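Alkylhalidase CmlS (Streptomyces venezuelae, PDB 3I3L) acts as a flavin-dependent halogenase in chloramphenicol biosynthesis and carries a covalently bound FAD. Local coordinates at residues E368-H371 with Q372-S376; F390-K393 with R394-T397. One frame throughout, in Å; residues are numbered along the deposited sequence.

Contact 1. Residues E368-H371 with Q372-S376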
loop_
_atom_site.group_PDB
_atom_site.type_symbol
_atom_site.label_atom_id
_atom_site.label_comp_id
_atom_site.label_asym_id
_atom_site.label_seq_id
_atom_site.Cartn_x
_atom_site.Cartn_y
_atom_site.Cartn_z
ATOM N N GLU A 368 -2.239 0.640 9.347
ATOM C CA GLU A 368 -3.185 1.414 10.095
ATOM C C GLU A 368 -3.637 2.668 9.333
ATOM O O GLU A 368 -4.783 3.101 9.443
ATOM C CB GLU A 368 -2.623 1.756 11.487
ATOM C CG GLU A 368 -2.945 0.632 12.525
ATOM C CD GLU A 368 -2.257 0.839 13.899
ATOM O OE1 GLU A 368 -1.849 1.978 14.208
ATOM O OE2 GLU A 368 -2.134 -0.145 14.673
ATOM N N GLN A 369 -2.774 3.238 8.529
ATOM C CA GLN A 369 -3.143 4.465 7.912
ATOM C C GLN A 369 -3.866 4.202 6.557
ATOM O O GLN A 369 -4.678 5.011 6.097
ATOM C CB GLN A 369 -1.910 5.334 7.751
ATOM C CG GLN A 369 -1.411 5.435 6.344
ATOM C CD GLN A 369 -0.232 6.386 6.261
ATOM O OE1 GLN A 369 0.421 6.675 7.291
ATOM N NE2 GLN A 369 0.040 6.904 5.043
ATOM N N TYR A 370 -3.581 3.079 5.916
ATOM C CA TYR A 370 -4.382 2.691 4.810
ATOM C C TYR A 370 -5.832 2.416 5.308
ATOM O O TYR A 370 -6.822 2.733 4.606
ATOM C CB TYR A 370 -3.829 1.433 4.142
ATOM C CG TYR A 370 -4.679 1.002 3.027
ATOM C CD1 TYR A 370 -4.650 1.703 1.795
ATOM C CD2 TYR A 370 -5.583 -0.077 3.165
ATOM C CE1 TYR A 370 -5.495 1.330 0.737
ATOM C CE2 TYR A 370 -6.448 -0.463 2.099
ATOM C CZ TYR A 370 -6.389 0.240 0.891
ATOM O OH TYR A 370 -7.176 -0.136 -0.210
ATOM N N HIS A 371 -5.933 1.833 6.498
ATOM C CA HIS A 371 -7.231 1.453 7.102
ATOM C C HIS A 371 -8.033 2.709 7.431
ATOM O O HIS A 371 -9.194 2.766 7.115
ATOM C CB HIS A 371 -6.916 0.673 8.387
ATOM C CG HIS A 371 -8.098 0.079 9.098
ATOM N ND1 HIS A 371 -8.967 0.823 9.877
ATOM C CD2 HIS A 371 -8.493 -1.211 9.233
ATOM C CE1 HIS A 371 -9.868 0.023 10.429
ATOM N NE2 HIS A 371 -9.599 -1.218 10.057
ATOM N N GLN A 372 -7.422 3.680 8.106
ATOM C CA GLN A 372 -8.070 4.964 8.439
ATOM C C GLN A 372 -8.587 5.674 7.190
ATOM O O GLN A 372 -9.649 6.272 7.177
ATOM C CB GLN A 372 -7.086 5.901 9.166
ATOM C CG GLN A 372 -6.921 7.289 8.428
ATOM C CD GLN A 372 -5.486 7.964 8.528
ATOM O OE1 GLN A 372 -4.772 8.094 7.511
ATOM N NE2 GLN A 372 -5.086 8.371 9.742
ATOM N N PHE A 373 -7.824 5.583 6.129
ATOM C CA PHE A 373 -8.112 6.262 4.905
ATOM C C PHE A 373 -9.295 5.599 4.262
ATOM O O PHE A 373 -10.270 6.251 3.885
ATOM C CB PHE A 373 -6.890 6.106 4.036
ATOM C CG PHE A 373 -6.928 6.853 2.759
ATOM C CD1 PHE A 373 -7.212 6.193 1.588
ATOM C CD2 PHE A 373 -6.578 8.223 2.717
ATOM C CE1 PHE A 373 -7.209 6.922 0.352
ATOM C CE2 PHE A 373 -6.536 8.938 1.517
ATOM C CZ PHE A 373 -6.857 8.309 0.337
ATOM N N LEU A 374 -9.209 4.279 4.147
ATOM C CA LEU A 374 -10.286 3.454 3.695
ATOM C C LEU A 374 -11.635 3.770 4.372
ATOM O O LEU A 374 -12.671 3.798 3.720
ATOM C CB LEU A 374 -9.928 2.025 4.019
ATOM C CG LEU A 374 -10.643 0.979 3.202
ATOM C CD1 LEU A 374 -10.414 1.272 1.763
ATOM C CD2 LEU A 374 -9.964 -0.363 3.595
ATOM N N ALA A 375 -11.609 3.995 5.677
ATOM C CA ALA A 375 -12.810 4.253 6.425
ATOM C C ALA A 375 -13.487 5.517 5.884
ATOM O O ALA A 375 -14.711 5.567 5.763
ATOM C CB ALA A 375 -12.456 4.421 7.952
ATOM N N SER A 376 -12.690 6.542 5.594
ATOM C CA SER A 376 -13.171 7.760 4.937
ATOM C C SER A 376 -13.863 7.471 3.615
ATOM O O SER A 376 -15.017 7.826 3.434
ATOM C CB SER A 376 -12.005 8.715 4.706
ATOM O OG SER A 376 -11.644 9.265 5.939
#
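Tyr370 and Leu374, one helical turn apart, meet through CE2 and OH of the tyrosine and the two methyl groups of the leucine. CE2 of Tyr370 lies 3.8 Å from CD2 of Leu374, while Leu374 CD1 comes within 4.0 Å of Tyr370 OH; the two side chains cross at a slant, one methyl at the ring and the other near the hydroxyl. In the backbone the same pair is joined by the helix bond from Leu374 N to Tyr370 O, short at 2.9 Å and nearly straight (168°). The tyrosine hydroxyl, buried with its ring, is gripped twice, by the carbonyl of Asp321 and the amide of Phe324, which probably helps to hold the ring's orientation.

His371 takes part with both side chain and backbone. Its CG is anti to the backbone N (chi1 -175°), which places the imidazole beside its own carbonyl carbon, with the ring edge facing Gln372 N; NE2 bonds to Asp200 OD1. The carbonyl O of His371 accepts from Ala375 N at 3.1 Å and packs against Leu374 CB at 3.3 Å.

Gln372 reaches back to the preceding turn. Its N donates to Glu368 O at 3.0 Å, and its CB rests 3.6 Å from that same oxygen. Farther along the stem, Gln372 CG comes within 4.0 Å of Gln369 O. That carbonyl also accepts the next i to i-4 bond, from Phe373 N, which is more bent (145°), with the donor above the carbonyl plane.

These turns belong to the long helix 352-382. On one side Tyr370 and Leu374 pack on the loop that holds Ser325, an FAD-binding residue whose side chain is about 7 Å from that of Tyr370; Phe373 and Ser376 touch helix 430-439, and His371, Leu374 and Ala375 meet Tyr203 at the start of strand 203-213.

Contact 2. Residues F390-K393 with R394-T397; sequences FWRK and RRIT
Arg394 lays its guanidinium flat over one face of the Phe390 ring, the planes 10° apart and the centres 3.9 Å apart, in a cation-pi stack that its CD extends as a CH-pi contact. The extended stem, with CG anti to the carbonyl carbon (chi1 -72°), runs back along the last helical turn, so that NH1 also reaches Phe390 O at 2.9 Å, in the carbonyl plane and on a lone pair. NH1 further bridges to Asp253 OD1, and NH2 bonds Asn205 OD1. A leucine here would probably uncover this ring face and leave Asp253 and Asn205 without these bonds. Arg394 N donates to Trp391 O from above the carbonyl plane.

At Arg395 the chain leaves helical geometry. Arg395 N donates to the same Trp391 O at 2.9 Å, almost in line with the carbonyl. Its guanidinium folds back with one face over Arg392 CA, 3.4 Å from NH1 of Arg395, and NH2 reaches Arg392 CG at 3.6 Å. Both arginines make salt bridges to OD1 of Asp387, a shared anion between them. A water bridges Lys393 O and Arg395 O across the exit. Ile396 turns away, its N held by Thr379 OG1.

Helix 389-394 thus ends against helix 352-382, touched by Trp391, Arg394 and Arg395, while Phe390 and Arg394 lean on strand 203-213 and Ile396 reaches helix 400-406.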
loop_
_atom_site.group_PDB
_atom_site.type_symbol
_atom_site.label_atom_id
_atom_site.label_comp_id
_atom_site.label_asym_id
_atom_site.label_seq_id
_atom_site.Cartn_x
_atom_site.Cartn_y
_atom_site.Cartn_z
ATOM N N PHE A 390 -23.210 -4.414 4.032
ATOM C CA PHE A 390 -21.928 -4.002 3.498
ATOM C C PHE A 390 -21.528 -2.594 3.964
ATOM O O PHE A 390 -20.493 -2.419 4.561
ATOM C CB PHE A 390 -21.864 -4.057 1.952
ATOM C CG PHE A 390 -20.476 -3.811 1.431
ATOM C CD1 PHE A 390 -19.555 -4.861 1.304
ATOM C CD2 PHE A 390 -20.060 -2.518 1.128
ATOM C CE1 PHE A 390 -18.234 -4.618 0.877
ATOM C CE2 PHE A 390 -18.717 -2.285 0.676
ATOM C CZ PHE A 390 -17.839 -3.354 0.549
ATOM N N TRP A 391 -22.366 -1.606 3.648
ATOM C CA TRP A 391 -22.051 -0.219 3.939
ATOM C C TRP A 391 -22.042 0.086 5.433
ATOM O O TRP A 391 -21.219 0.848 5.913
ATOM C CB TRP A 391 -22.948 0.734 3.124
ATOM C CG TRP A 391 -22.670 0.543 1.665
ATOM C CD1 TRP A 391 -23.431 -0.138 0.765
ATOM C CD2 TRP A 391 -21.505 0.952 0.974
ATOM N NE1 TRP A 391 -22.806 -0.164 -0.482
ATOM C CE2 TRP A 391 -21.619 0.487 -0.376
ATOM C CE3 TRP A 391 -20.356 1.603 1.352
ATOM C CZ2 TRP A 391 -20.624 0.686 -1.331
ATOM C CZ3 TRP A 391 -19.359 1.809 0.392
ATOM C CH2 TRP A 391 -19.504 1.356 -0.925
ATOM N N ARG A 392 -22.940 -0.554 6.151
ATOM C CA ARG A 392 -23.126 -0.358 7.578
ATOM C C ARG A 392 -21.927 -0.885 8.370
ATOM O O ARG A 392 -21.558 -0.332 9.402
ATOM C CB ARG A 392 -24.397 -1.130 8.009
ATOM C CG ARG A 392 -24.650 -1.204 9.503
ATOM C CD ARG A 392 -26.183 -1.582 9.816
ATOM N NE ARG A 392 -26.541 -2.919 9.414
ATOM C CZ ARG A 392 -27.269 -3.254 8.327
ATOM N NH1 ARG A 392 -27.558 -4.514 8.075
ATOM N NH2 ARG A 392 -27.732 -2.341 7.480
ATOM N N LYS A 393 -21.375 -2.010 7.945
ATOM C CA LYS A 393 -20.215 -2.523 8.646
ATOM C C LYS A 393 -19.019 -1.605 8.418
ATOM O O LYS A 393 -18.182 -1.511 9.273
ATOM C CB LYS A 393 -19.896 -4.000 8.254
ATOM C CG LYS A 393 -21.035 -5.010 8.626
ATOM C CD LYS A 393 -21.260 -5.046 10.164
ATOM C CE LYS A 393 -22.189 -6.182 10.621
ATOM N NZ LYS A 393 -21.369 -7.345 11.131
ATOM N N ARG A 394 -18.950 -0.944 7.272
ATOM C CA ARG A 394 -17.702 -0.285 6.885
ATOM C C ARG A 394 -17.655 1.222 7.091
ATOM O O ARG A 394 -16.551 1.819 7.197
ATOM C CB ARG A 394 -17.325 -0.648 5.451
ATOM C CG ARG A 394 -16.843 -2.061 5.343
ATOM C CD ARG A 394 -17.082 -2.591 3.912
ATOM N NE ARG A 394 -16.760 -4.004 3.827
ATOM C CZ ARG A 394 -17.563 -4.991 4.267
ATOM N NH1 ARG A 394 -18.745 -4.708 4.809
ATOM N NH2 ARG A 394 -17.216 -6.261 4.134
ATOM N N ARG A 395 -18.833 1.851 7.185
ATOM C CA ARG A 395 -18.893 3.299 7.300
ATOM C C ARG A 395 -18.542 3.646 8.703
ATOM O O ARG A 395 -18.715 2.831 9.571
ATOM C CB ARG A 395 -20.296 3.846 6.921
ATOM C CG ARG A 395 -21.426 3.629 7.983
ATOM C CD ARG A 395 -22.842 3.994 7.377
ATOM N NE ARG A 395 -23.908 3.473 8.241
ATOM C CZ ARG A 395 -24.900 2.643 7.882
ATOM N NH1 ARG A 395 -25.090 2.231 6.614
ATOM N NH2 ARG A 395 -25.747 2.209 8.822
ATOM N N ILE A 396 -18.029 4.858 8.930
ATOM C CA ILE A 396 -17.616 5.238 10.258
ATOM C C ILE A 396 -18.801 5.208 11.264
ATOM O O ILE A 396 -19.926 5.643 10.945
ATOM C CB ILE A 396 -16.957 6.640 10.231
ATOM C CG1 ILE A 396 -15.484 6.507 9.864
ATOM C CG2 ILE A 396 -17.136 7.410 11.630
ATOM C CD1 ILE A 396 -14.903 7.822 9.269
ATOM N N THR A 397 -18.517 4.695 12.457
ATOM C CA THR A 397 -19.481 4.549 13.545
ATOM C C THR A 397 -19.385 5.790 14.417
ATOM O O THR A 397 -18.315 6.106 14.889
ATOM C CB THR A 397 -19.086 3.324 14.439
ATOM O OG1 THR A 397 -19.535 2.122 13.819
ATOM C CG2 THR A 397 -19.701 3.404 15.857
HETATM O O HOH W 1 -17.019 0.755 10.553
#

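How the contacts relate
Followed from the N terminus, the chain forms contact 1 within helix 352-382, leaves that helix, turns, and makes contact 2 where the short helix 389-394 runs out into the loop before helix 400-406. Each contact joins two directly consecutive segments, mostly through residues about a turn apart, so neither closes a long loop; they stand in series, without nesting or crossing. Their centres lie 13 Å apart, and they touch where Ala375 CB packs 4.1 Å from Ile396 CG1, bringing the loop back against the long helix. Strand 203-213 is common ground, since Tyr203 meets residues of both. Contact 1 ties the long helix to the FAD-side loop, whereas contact 2 anchors the next helix beside it.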